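Local coordinates for protein endo-b-1,4-glucanase (Nasutitermes takasagoensis, PDB 1KS8) that probably catalyses the endohydrolysis of beta-1,4-glucosidic linkages in cellulose and related beta-D-glucans, as a family 9 glycoside hydrolase, at residues Y337-G340 against F346-G349; H385-A390 against N411-D416; S237-F242 against S258-L263; A218-Y223 against A265-K270; F61-A66 against A152-A157. All blocks are in the same frame, centred on the assembly; numbering follows the deposited sequence.

Going from the N terminus, interaction 5 comes first: it closes a loop of 85 residues and joins helix 62-78 to helix 149-165. Interaction 4 then ties helix 212-226 to helix 257-268, and interaction 3, between helices 229-241 and 257-268, falls wholly within that span; both use helix 257-268. Interaction 1 closes a short turn at the end of helix 324-341, and interaction 2 follows it, bringing 385-390 to the approach of helix 415-430. None cross. Cys348 is probably hydrogen-bonded to Gly389 and Ala390, joining interactions 1 and 2; Asp416 packs on Pro64 between interactions 2 and 5, and Ala218 and Trp221 meet Gly153 and Ala157 between interactions 4 and 5.

Interaction 1: Y337-G340 against F346-G349; sequences YALG and FVCG
Tyr337 meets Phe346 rim against rim, with CE1 of the tyrosine 3.6 Å from CE2 of the phenylalanine. The two ring planes are almost parallel, only 2° apart, yet neither ring lies over the other, and the centroids stay 6.0 Å apart. This is side-by-side apolar contact and not a stack. The tyrosine ring reaches Phe346 because CG is anti to the backbone N (chi1 -180°), which carries it out from helix 324-341. Its hydroxyl is hydrogen-bonded to Asp399 OD1, which holds the far end of the ring, while the Phe346 ring also meets Tyr401 edge-to-face. Beside the rings the chain doubles back: Phe346 N donates to Ala338 O at 2.9 Å, a fairly straight bond whose donor sits nearly in line with the carbonyl (C=O...N 161°). Val347 CG2 comes 3.8 Å from the same Ala338 O and rests 3.9 Å from Leu339 CD2, the valine and leucine side chains running alongside each other in the same direction. A single backbone hydrogen bond, flanked by an aromatic pair and an aliphatic pair, thus ties the returning loop to the helix; it is the one hydrogen bond between the two segments, all else between them being van der Waals contact.

Interaction 2: H385-A390 against N411-D416; sequences HVLSGA and NEVATD
This is a small, wholly apolar contact, buried where the loop 385-390 comes up against the residues that lead into helix 415-430. Val413 carries one side of it, using both of its methyls. CG2 meets Leu387 CD2 tip to tip at 4.0 Å, and CG1 lies 3.9 Å from Ala390 CB. With chi1 at -67° the valine sets CG1 anti to its carbonyl carbon and CG2 between that carbon and the backbone N, and in this rotation the fork straddles the two partners. Leu387 and Ala390 stand at the two ends of a type II turn, closed by Ala390 N to Leu387 O at 3.2 Å, which is why residues three apart can both face the same valine. Gly389 takes the third place in the turn, with a phi of 90° that suits glycine. Val413 directly follows Glu412, a predicted active-site residue. Round about, His360 from a loop touches Leu387 and Val413. Helix 5-18 packs directly on the contact, Phe15 touching both Leu387 and Ala390 and Ala18 touching Leu387, whereas helix 62-78 meets the chain two residues beyond the valine, at Thr415 and Asp416.

Interaction 3: S237-F242 against S258-L263; sequences SLYDEF and SGVQVL
Tyr239 reaches from helix 229-241 to helix 257-268 and meets it with the edge of its ring. Two side chains lie near the ring plane there: Val260 CG1, 4.0 Å from Tyr239 CD2, and Gln261 CG, 3.8 Å from Tyr239 CE2. The tyrosine and the valine overlap antiparallel, flank along flank, whereas the glutamine crosses the tyrosine at about a right angle, its amide plane turned 54° from the ring. CG of Tyr239 is anti to the backbone N (chi1 -178°), which sends the phenol end over to helix 257-268. Its hydroxyl arrives at the flank of the glutamine, with OH 3.2 Å from Gln261 OE1. The rest of the glutamine chain is extended and packs on Thr276 and Val277 of helix 271-286. With a phenylalanine here, Gln261 OE1 would probably be left without its nearby hydroxyl. Tyr273 meets the tyrosine ring edge-to-face, and Val260 also touches Val216 and Trp217 of helix 212-226. The contact thus joins helices 229-241 and 257-268 of the (alpha/alpha)6 fold beside helix 212-226, with the side chain of Val260 about 5 Å from that of Asp213, a calcium-site residue seen in a structure of this protein.

Interaction 4: A218-Y223 against A265-K270; sequences AAAWLY and AKLTNK
Helix 257-268 meets helix 212-226 through Leu267, which packs on Ala220 and Tyr223. Walking along 265-270, Ala265 comes first; it faces Tyr273 and Lys274 of helix 271-286, and its carbonyl O receives Asn269 N at 2.7 Å, one of the last bonds of the helix. Leu267 does nearly all the work across the contact, and with a single methyl. Its CD1 lies 3.4 Å from Ala220 O, 4.2 Å from Ala220 CB and 4.1 Å from Tyr223 CD2, so one carbon touches the helix backbone, an alanine and a ring together. The tyrosine offers the edge of its ring, with CD1 near the ring plane, and the two side chains pass one another heading opposite ways. Leu267 has CG anti to its own carbonyl carbon (chi1 -62°) and an extended chi2, which thrusts CD1 out toward helix 212-226. Thr268 turns its hydroxyl to the chain end instead: OG1 accepts from Lys270 N at 3.2 Å, an ST turn, and is also bonded to Leu264 O. Asn269 then leaves the helix with positive phi, and Lys270 stands at the N-cap of the next helix, its amine in a salt bridge with Glu236 of helix 229-241. Across the two segments themselves there is no hydrogen bond: cohesion rests on van der Waals contact at one leucine methyl in a partly buried place, while the polar groups of Thr268 and Lys270 serve the turn and a third helix.

Interaction 5: F61-A66 against A152-A157; sequences FGFPMA and AGETAA
Glu154 OE2 is gripped by two hydrogen bonds, one with Trp217 NE1 and one with Thr70 OG1, while the aliphatic part of the same side chain packs on helix 62-78. OE1 forms a salt bridge with Lys256 but also lies close to OE1 of Glu214, a calcium ligand in another structure of this protein; at the pH 2.5 of this crystal a proton may well ease the crowding of the two acids. Glu154 CG, anti to the backbone N (chi1 -172°), comes 3.6 Å from Ala66 CB, and the bend at chi2 (60°) then turns the carboxylate. One carbon nearer the backbone, Glu154 CB sits at the edge of the Phe63 ring, near the ring plane, 4.0 Å from CE1; the phenylalanine and the glutamate cross at about a right angle. The backbones come closest at Ala66 and Thr155, whose CA atoms are 5.0 Å apart; Ala66 CB also touches Thr155 OG1 at 3.6 Å. That hydroxyl, bonded as well to Leu151 O, shares a water with the start of the other helix: the water donates to Gly62 O at 2.8 Å and to Thr155 OG1 at 3.0 Å. The helices run nearly alongside, their axes 8.6 Å apart and inclined at 27°. Such a same-direction pair, lined by small residues and a buried acid near the calcium-site residues, is consistent with adjacent inner helices of the (alpha/alpha)6 barrel.

Interaction 1: Y337-G340 against F346-G349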
# COMPACT_ATOMS: atom_id res chain seq x y z
N TYR A 337 -14.75 -9.08 9.20
CA TYR A 337 -15.86 -8.69 8.35
C TYR A 337 -15.41 -8.90 6.90
O TYR A 337 -16.14 -9.47 6.09
CB TYR A 337 -16.25 -7.23 8.57
CG TYR A 337 -17.42 -6.79 7.70
CD1 TYR A 337 -17.25 -6.56 6.34
CD2 TYR A 337 -18.70 -6.64 8.24
CE1 TYR A 337 -18.32 -6.20 5.53
CE2 TYR A 337 -19.78 -6.28 7.44
CZ TYR A 337 -19.58 -6.06 6.08
OH TYR A 337 -20.64 -5.71 5.28
N ALA A 338 -14.20 -8.45 6.58
CA ALA A 338 -13.67 -8.60 5.23
C ALA A 338 -13.58 -10.07 4.83
O ALA A 338 -13.76 -10.42 3.66
CB ALA A 338 -12.30 -7.95 5.12
N LEU A 339 -13.29 -10.93 5.80
CA LEU A 339 -13.16 -12.36 5.53
C LEU A 339 -14.47 -13.12 5.43
O LEU A 339 -14.49 -14.25 4.97
CB LEU A 339 -12.26 -13.02 6.59
CG LEU A 339 -10.86 -12.42 6.73
CD1 LEU A 339 -10.06 -13.24 7.74
CD2 LEU A 339 -10.15 -12.40 5.39
N GLY A 340 -15.57 -12.50 5.87
CA GLY A 340 -16.85 -13.18 5.77
C GLY A 340 -17.89 -13.04 6.87
O GLY A 340 -19.01 -13.51 6.70
N PHE A 346 -15.02 -10.84 1.13
CA PHE A 346 -14.75 -9.72 0.24
C PHE A 346 -13.30 -9.79 -0.21
O PHE A 346 -12.73 -8.82 -0.71
CB PHE A 346 -15.05 -8.39 0.93
CG PHE A 346 -16.51 -8.11 1.05
CD1 PHE A 346 -17.27 -7.77 -0.07
CD2 PHE A 346 -17.16 -8.23 2.28
CE1 PHE A 346 -18.64 -7.57 0.02
CE2 PHE A 346 -18.54 -8.03 2.38
CZ PHE A 346 -19.28 -7.70 1.25
N VAL A 347 -12.71 -10.97 -0.03
CA VAL A 347 -11.34 -11.24 -0.44
C VAL A 347 -11.42 -12.26 -1.58
O VAL A 347 -11.87 -13.38 -1.39
CB VAL A 347 -10.50 -11.82 0.71
CG1 VAL A 347 -9.11 -12.20 0.21
CG2 VAL A 347 -10.40 -10.81 1.84
N CYS A 348 -10.99 -11.85 -2.77
CA CYS A 348 -11.04 -12.74 -3.92
C CYS A 348 -10.29 -14.05 -3.66
O CYS A 348 -9.23 -14.05 -3.04
CB CYS A 348 -10.44 -12.05 -5.15
SG CYS A 348 -11.35 -10.56 -5.66
N GLY A 349 -10.85 -15.15 -4.15
CA GLY A 349 -10.23 -16.45 -3.99
C GLY A 349 -10.24 -17.01 -2.58
O GLY A 349 -9.54 -17.98 -2.29

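Interaction 2: H385-A390 against N411-D416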
# COMPACT_ATOMS: atom_id res chain seq x y z
N HIS A 385 -9.18 -15.84 -14.29
CA HIS A 385 -8.26 -16.22 -13.23
C HIS A 385 -8.77 -15.71 -11.89
O HIS A 385 -9.26 -14.58 -11.79
CB HIS A 385 -6.87 -15.60 -13.45
CG HIS A 385 -6.26 -15.91 -14.78
ND1 HIS A 385 -5.84 -17.17 -15.13
CD2 HIS A 385 -5.98 -15.11 -15.84
CE1 HIS A 385 -5.32 -17.14 -16.35
NE2 HIS A 385 -5.40 -15.90 -16.80
N VAL A 386 -8.65 -16.54 -10.86
CA VAL A 386 -9.05 -16.13 -9.53
C VAL A 386 -7.92 -15.24 -9.00
O VAL A 386 -6.76 -15.64 -9.00
CB VAL A 386 -9.24 -17.35 -8.60
CG1 VAL A 386 -9.43 -16.89 -7.16
CG2 VAL A 386 -10.44 -18.16 -9.05
N LEU A 387 -8.27 -14.03 -8.57
CA LEU A 387 -7.27 -13.09 -8.07
C LEU A 387 -7.09 -13.28 -6.57
O LEU A 387 -7.42 -12.41 -5.76
CB LEU A 387 -7.72 -11.66 -8.38
CG LEU A 387 -6.71 -10.54 -8.12
CD1 LEU A 387 -5.44 -10.77 -8.94
CD2 LEU A 387 -7.35 -9.21 -8.50
N SER A 388 -6.54 -14.43 -6.22
CA SER A 388 -6.35 -14.79 -4.82
C SER A 388 -5.75 -13.69 -3.96
O SER A 388 -4.71 -13.11 -4.30
CB SER A 388 -5.46 -16.04 -4.74
OG SER A 388 -6.00 -17.09 -5.52
N GLY A 389 -6.42 -13.41 -2.84
CA GLY A 389 -5.94 -12.43 -1.89
C GLY A 389 -6.35 -10.97 -2.02
O GLY A 389 -6.17 -10.20 -1.08
N ALA A 390 -6.91 -10.59 -3.16
CA ALA A 390 -7.30 -9.20 -3.37
C ALA A 390 -8.51 -8.74 -2.56
O ALA A 390 -9.58 -9.35 -2.62
CB ALA A 390 -7.57 -8.95 -4.86
N ASN A 411 -15.96 -3.05 -6.65
CA ASN A 411 -15.08 -4.12 -7.10
C ASN A 411 -13.66 -3.70 -7.48
O ASN A 411 -12.93 -4.46 -8.11
CB ASN A 411 -15.72 -4.89 -8.25
CG ASN A 411 -16.55 -6.06 -7.76
OD1 ASN A 411 -17.09 -6.02 -6.65
ND2 ASN A 411 -16.65 -7.11 -8.57
N GLU A 412 -13.27 -2.50 -7.07
CA GLU A 412 -11.92 -2.05 -7.33
C GLU A 412 -10.99 -2.85 -6.42
O GLU A 412 -11.38 -3.25 -5.32
CB GLU A 412 -11.79 -0.56 -6.99
CG GLU A 412 -10.36 0.00 -6.99
CD GLU A 412 -9.73 0.06 -8.37
OE1 GLU A 412 -8.63 0.63 -8.50
OE2 GLU A 412 -10.34 -0.48 -9.33
N VAL A 413 -9.78 -3.10 -6.89
CA VAL A 413 -8.76 -3.78 -6.12
C VAL A 413 -7.53 -2.92 -6.38
O VAL A 413 -7.42 -2.31 -7.44
CB VAL A 413 -8.51 -5.24 -6.59
CG1 VAL A 413 -9.75 -6.09 -6.32
CG2 VAL A 413 -8.17 -5.27 -8.08
N ALA A 414 -6.62 -2.84 -5.41
CA ALA A 414 -5.44 -2.01 -5.60
C ALA A 414 -4.33 -2.36 -4.62
O ALA A 414 -4.59 -2.90 -3.55
CB ALA A 414 -5.82 -0.54 -5.43
N THR A 415 -3.10 -2.05 -5.00
CA THR A 415 -1.98 -2.34 -4.12
C THR A 415 -2.15 -1.65 -2.77
O THR A 415 -1.87 -2.26 -1.73
CB THR A 415 -0.64 -1.90 -4.75
OG1 THR A 415 -0.73 -0.54 -5.17
CG2 THR A 415 -0.30 -2.78 -5.94
N ASP A 416 -2.63 -0.41 -2.74
CA ASP A 416 -2.78 0.24 -1.45
C ASP A 416 -3.94 -0.32 -0.63
O ASP A 416 -3.97 -0.14 0.59
CB ASP A 416 -2.87 1.78 -1.56
CG ASP A 416 -4.08 2.28 -2.33
OD1 ASP A 416 -5.01 1.50 -2.62
OD2 ASP A 416 -4.10 3.49 -2.63

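Interaction 3: S237-F242 against S258-L263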
# COMPACT_ATOMS: atom_id res chain seq x y z
N SER A 237 10.09 18.64 15.25
CA SER A 237 10.02 20.08 14.99
C SER A 237 8.95 20.36 13.94
O SER A 237 8.13 21.25 14.10
CB SER A 237 11.37 20.61 14.51
OG SER A 237 12.34 20.54 15.55
N LEU A 238 8.96 19.58 12.86
CA LEU A 238 7.98 19.76 11.80
C LEU A 238 6.59 19.36 12.27
O LEU A 238 5.60 19.97 11.88
CB LEU A 238 8.38 18.93 10.56
CG LEU A 238 9.51 19.48 9.68
CD1 LEU A 238 9.13 20.84 9.14
CD2 LEU A 238 10.80 19.58 10.46
N TYR A 239 6.51 18.34 13.12
CA TYR A 239 5.23 17.89 13.65
C TYR A 239 4.56 19.05 14.38
O TYR A 239 3.36 19.29 14.22
CB TYR A 239 5.43 16.71 14.61
CG TYR A 239 4.15 16.14 15.19
CD1 TYR A 239 3.48 16.78 16.23
CD2 TYR A 239 3.61 14.96 14.68
CE1 TYR A 239 2.30 16.26 16.75
CE2 TYR A 239 2.42 14.43 15.20
CZ TYR A 239 1.77 15.09 16.23
OH TYR A 239 0.60 14.57 16.74
N ASP A 240 5.33 19.77 15.18
CA ASP A 240 4.81 20.91 15.93
C ASP A 240 4.55 22.10 15.01
O ASP A 240 3.51 22.75 15.11
CB ASP A 240 5.79 21.33 17.03
CG ASP A 240 5.98 20.27 18.09
OD1 ASP A 240 5.04 19.48 18.32
OD2 ASP A 240 7.06 20.23 18.71
N GLU A 241 5.49 22.38 14.12
CA GLU A 241 5.36 23.49 13.18
C GLU A 241 4.08 23.37 12.35
O GLU A 241 3.32 24.33 12.20
CB GLU A 241 6.56 23.54 12.23
CG GLU A 241 6.59 24.78 11.34
CD GLU A 241 7.61 24.67 10.22
OE1 GLU A 241 8.73 24.18 10.46
OE2 GLU A 241 7.29 25.10 9.09
N PHE A 242 3.85 22.18 11.82
CA PHE A 242 2.69 21.90 10.99
C PHE A 242 1.43 21.63 11.80
O PHE A 242 0.33 21.56 11.25
CB PHE A 242 2.99 20.71 10.08
CG PHE A 242 4.17 20.91 9.16
CD1 PHE A 242 4.86 19.81 8.65
CD2 PHE A 242 4.58 22.19 8.80
CE1 PHE A 242 5.94 19.99 7.79
CE2 PHE A 242 5.66 22.37 7.93
CZ PHE A 242 6.34 21.27 7.43
N SER A 258 -2.26 9.50 11.74
CA SER A 258 -2.29 8.48 12.78
C SER A 258 -1.07 7.57 12.71
O SER A 258 -0.59 7.08 13.73
CB SER A 258 -3.57 7.65 12.68
OG SER A 258 -4.70 8.43 13.03
N GLY A 259 -0.57 7.34 11.50
CA GLY A 259 0.60 6.50 11.34
C GLY A 259 1.79 7.22 11.96
O GLY A 259 2.57 6.63 12.70
N VAL A 260 1.91 8.51 11.65
CA VAL A 260 2.99 9.33 12.17
C VAL A 260 2.95 9.36 13.70
O VAL A 260 3.97 9.19 14.37
CB VAL A 260 2.89 10.79 11.66
CG1 VAL A 260 3.84 11.69 12.43
CG2 VAL A 260 3.21 10.84 10.18
N GLN A 261 1.75 9.56 14.23
CA GLN A 261 1.56 9.62 15.67
C GLN A 261 1.87 8.32 16.41
O GLN A 261 2.54 8.34 17.44
CB GLN A 261 0.13 10.09 15.97
CG GLN A 261 -0.08 11.55 15.61
CD GLN A 261 -1.54 11.93 15.46
OE1 GLN A 261 -1.87 13.12 15.37
NE2 GLN A 261 -2.41 10.94 15.42
N VAL A 262 1.39 7.19 15.91
CA VAL A 262 1.67 5.94 16.59
C VAL A 262 3.14 5.56 16.43
O VAL A 262 3.72 4.92 17.30
CB VAL A 262 0.74 4.80 16.08
CG1 VAL A 262 1.20 4.30 14.72
CG2 VAL A 262 0.69 3.67 17.09
N LEU A 263 3.75 6.00 15.33
CA LEU A 263 5.16 5.72 15.08
C LEU A 263 6.01 6.55 16.05
O LEU A 263 6.89 6.01 16.73
CB LEU A 263 5.54 6.09 13.64
CG LEU A 263 6.61 5.28 12.90
CD1 LEU A 263 7.19 6.16 11.79
CD2 LEU A 263 7.71 4.83 13.84

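Interaction 4: A218-Y223 against A265-K270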
# COMPACT_ATOMS: atom_id res chain seq x y z
N ALA A 218 8.60 10.62 6.85
CA ALA A 218 9.91 10.23 6.34
C ALA A 218 11.01 10.44 7.39
O ALA A 218 11.88 9.58 7.57
CB ALA A 218 10.24 11.03 5.08
N ALA A 219 10.97 11.58 8.07
CA ALA A 219 11.98 11.88 9.09
C ALA A 219 11.92 10.86 10.21
O ALA A 219 12.95 10.40 10.70
CB ALA A 219 11.76 13.29 9.64
N ALA A 220 10.70 10.50 10.62
CA ALA A 220 10.54 9.52 11.69
C ALA A 220 11.11 8.17 11.29
O ALA A 220 11.81 7.53 12.07
CB ALA A 220 9.06 9.38 12.05
N TRP A 221 10.82 7.73 10.07
CA TRP A 221 11.34 6.45 9.60
C TRP A 221 12.86 6.46 9.48
O TRP A 221 13.52 5.47 9.79
CB TRP A 221 10.70 6.07 8.26
CG TRP A 221 9.39 5.35 8.44
CD1 TRP A 221 8.14 5.84 8.22
CD2 TRP A 221 9.22 4.02 8.94
NE1 TRP A 221 7.19 4.90 8.56
CE2 TRP A 221 7.83 3.77 9.01
CE3 TRP A 221 10.11 3.01 9.35
CZ2 TRP A 221 7.30 2.56 9.46
CZ3 TRP A 221 9.58 1.81 9.80
CH2 TRP A 221 8.19 1.59 9.85
N LEU A 222 13.41 7.59 9.03
CA LEU A 222 14.86 7.69 8.91
C LEU A 222 15.50 7.62 10.29
O LEU A 222 16.57 7.04 10.45
CB LEU A 222 15.25 8.99 8.20
CG LEU A 222 15.26 8.84 6.67
CD1 LEU A 222 15.34 10.20 6.02
CD2 LEU A 222 16.42 7.95 6.26
N TYR A 223 14.86 8.21 11.29
CA TYR A 223 15.40 8.15 12.64
C TYR A 223 15.42 6.69 13.10
O TYR A 223 16.40 6.21 13.65
CB TYR A 223 14.56 8.97 13.61
CG TYR A 223 14.96 8.78 15.06
CD1 TYR A 223 16.25 9.09 15.49
CD2 TYR A 223 14.06 8.25 15.99
CE1 TYR A 223 16.64 8.88 16.81
CE2 TYR A 223 14.44 8.04 17.31
CZ TYR A 223 15.73 8.36 17.71
OH TYR A 223 16.11 8.14 19.02
N ALA A 265 5.08 7.82 18.80
CA ALA A 265 4.80 7.41 20.17
C ALA A 265 5.76 6.29 20.54
O ALA A 265 6.29 6.25 21.65
CB ALA A 265 3.35 6.92 20.29
N LYS A 266 6.00 5.37 19.61
CA LYS A 266 6.90 4.25 19.85
C LYS A 266 8.36 4.69 19.91
O LYS A 266 9.13 4.22 20.75
CB LYS A 266 6.73 3.19 18.76
CG LYS A 266 7.60 1.96 18.97
CD LYS A 266 7.35 0.92 17.88
CE LYS A 266 8.07 -0.39 18.19
NZ LYS A 266 9.55 -0.20 18.29
N LEU A 267 8.74 5.59 19.01
CA LEU A 267 10.12 6.08 18.94
C LEU A 267 10.54 7.02 20.06
O LEU A 267 11.72 7.06 20.42
CB LEU A 267 10.35 6.78 17.59
CG LEU A 267 10.18 5.93 16.33
CD1 LEU A 267 10.35 6.81 15.11
CD2 LEU A 267 11.20 4.80 16.33
N THR A 268 9.60 7.77 20.61
CA THR A 268 9.91 8.73 21.67
C THR A 268 9.33 8.36 23.04
O THR A 268 9.81 8.84 24.06
CB THR A 268 9.38 10.13 21.32
OG1 THR A 268 7.95 10.11 21.31
CG2 THR A 268 9.89 10.55 19.94
N ASN A 269 8.30 7.51 23.04
CA ASN A 269 7.64 7.08 24.27
C ASN A 269 6.91 8.26 24.92
O ASN A 269 6.48 8.17 26.07
CB ASN A 269 8.66 6.51 25.26
CG ASN A 269 8.01 5.65 26.34
OD1 ASN A 269 8.56 5.49 27.44
ND2 ASN A 269 6.86 5.08 26.03
N LYS A 270 6.76 9.36 24.19
CA LYS A 270 6.09 10.54 24.72
C LYS A 270 4.58 10.34 24.82
O LYS A 270 3.93 9.86 23.89
CB LYS A 270 6.39 11.76 23.86
CG LYS A 270 7.83 12.25 23.96
CD LYS A 270 8.03 13.52 23.16
CE LYS A 270 9.46 14.01 23.26
NZ LYS A 270 9.64 15.30 22.53

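Interaction 5: F61-A66 against A152-A157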
# COMPACT_ATOMS: atom_id res chain seq x y z
N PHE A 61 1.93 4.06 -10.44
CA PHE A 61 1.73 5.31 -9.71
C PHE A 61 2.63 5.27 -8.48
O PHE A 61 2.36 4.55 -7.51
CB PHE A 61 0.26 5.45 -9.29
CG PHE A 61 -0.66 5.91 -10.40
CD1 PHE A 61 -0.53 7.18 -10.95
CD2 PHE A 61 -1.68 5.08 -10.88
CE1 PHE A 61 -1.40 7.63 -11.94
CE2 PHE A 61 -2.56 5.52 -11.88
CZ PHE A 61 -2.42 6.80 -12.41
N GLY A 62 3.69 6.08 -8.51
CA GLY A 62 4.65 6.09 -7.42
C GLY A 62 4.23 6.42 -6.01
O GLY A 62 4.79 5.89 -5.06
N PHE A 63 3.25 7.30 -5.85
CA PHE A 63 2.82 7.69 -4.52
C PHE A 63 2.17 6.50 -3.80
O PHE A 63 2.63 6.08 -2.74
CB PHE A 63 1.88 8.90 -4.61
CG PHE A 63 1.67 9.63 -3.31
CD1 PHE A 63 2.64 9.60 -2.30
CD2 PHE A 63 0.51 10.37 -3.10
CE1 PHE A 63 2.45 10.30 -1.11
CE2 PHE A 63 0.32 11.07 -1.91
CZ PHE A 63 1.29 11.04 -0.92
N PRO A 64 1.08 5.94 -4.36
CA PRO A 64 0.50 4.81 -3.64
C PRO A 64 1.43 3.59 -3.60
O PRO A 64 1.34 2.78 -2.70
CB PRO A 64 -0.80 4.53 -4.40
CG PRO A 64 -0.51 5.04 -5.78
CD PRO A 64 0.23 6.33 -5.50
N MET A 65 2.34 3.47 -4.57
CA MET A 65 3.25 2.33 -4.56
C MET A 65 4.22 2.44 -3.39
O MET A 65 4.52 1.45 -2.73
CB MET A 65 4.06 2.23 -5.86
CG MET A 65 4.58 0.81 -6.11
SD MET A 65 5.89 0.67 -7.34
CE MET A 65 5.13 1.46 -8.77
N ALA A 66 4.71 3.65 -3.14
CA ALA A 66 5.63 3.88 -2.03
C ALA A 66 4.91 3.65 -0.71
O ALA A 66 5.45 3.02 0.20
CB ALA A 66 6.19 5.30 -2.10
N ALA A 152 8.49 12.04 -2.82
CA ALA A 152 9.86 11.77 -2.41
C ALA A 152 9.90 11.34 -0.95
O ALA A 152 10.67 10.45 -0.57
CB ALA A 152 10.72 13.02 -2.62
N GLY A 153 9.07 11.98 -0.13
CA GLY A 153 9.02 11.65 1.29
C GLY A 153 8.51 10.25 1.56
O GLY A 153 9.10 9.51 2.35
N GLU A 154 7.41 9.86 0.91
CA GLU A 154 6.87 8.52 1.14
C GLU A 154 7.86 7.48 0.64
O GLU A 154 8.01 6.42 1.25
CB GLU A 154 5.53 8.34 0.42
CG GLU A 154 4.82 7.04 0.78
CD GLU A 154 4.51 6.94 2.27
OE1 GLU A 154 3.92 7.90 2.81
OE2 GLU A 154 4.86 5.91 2.89
N THR A 155 8.53 7.77 -0.46
CA THR A 155 9.51 6.83 -1.01
C THR A 155 10.70 6.71 -0.05
O THR A 155 11.22 5.61 0.16
CB THR A 155 9.97 7.26 -2.41
OG1 THR A 155 8.83 7.39 -3.26
CG2 THR A 155 10.92 6.22 -3.00
N ALA A 156 11.11 7.83 0.53
CA ALA A 156 12.22 7.80 1.48
C ALA A 156 11.82 6.94 2.69
O ALA A 156 12.63 6.17 3.22
CB ALA A 156 12.57 9.21 1.93
N ALA A 157 10.57 7.07 3.11
CA ALA A 157 10.06 6.30 4.24
C ALA A 157 10.07 4.81 3.91
O ALA A 157 10.49 3.99 4.73
CB ALA A 157 8.65 6.74 4.59
O HOH W 1 7.54 5.98 -5.60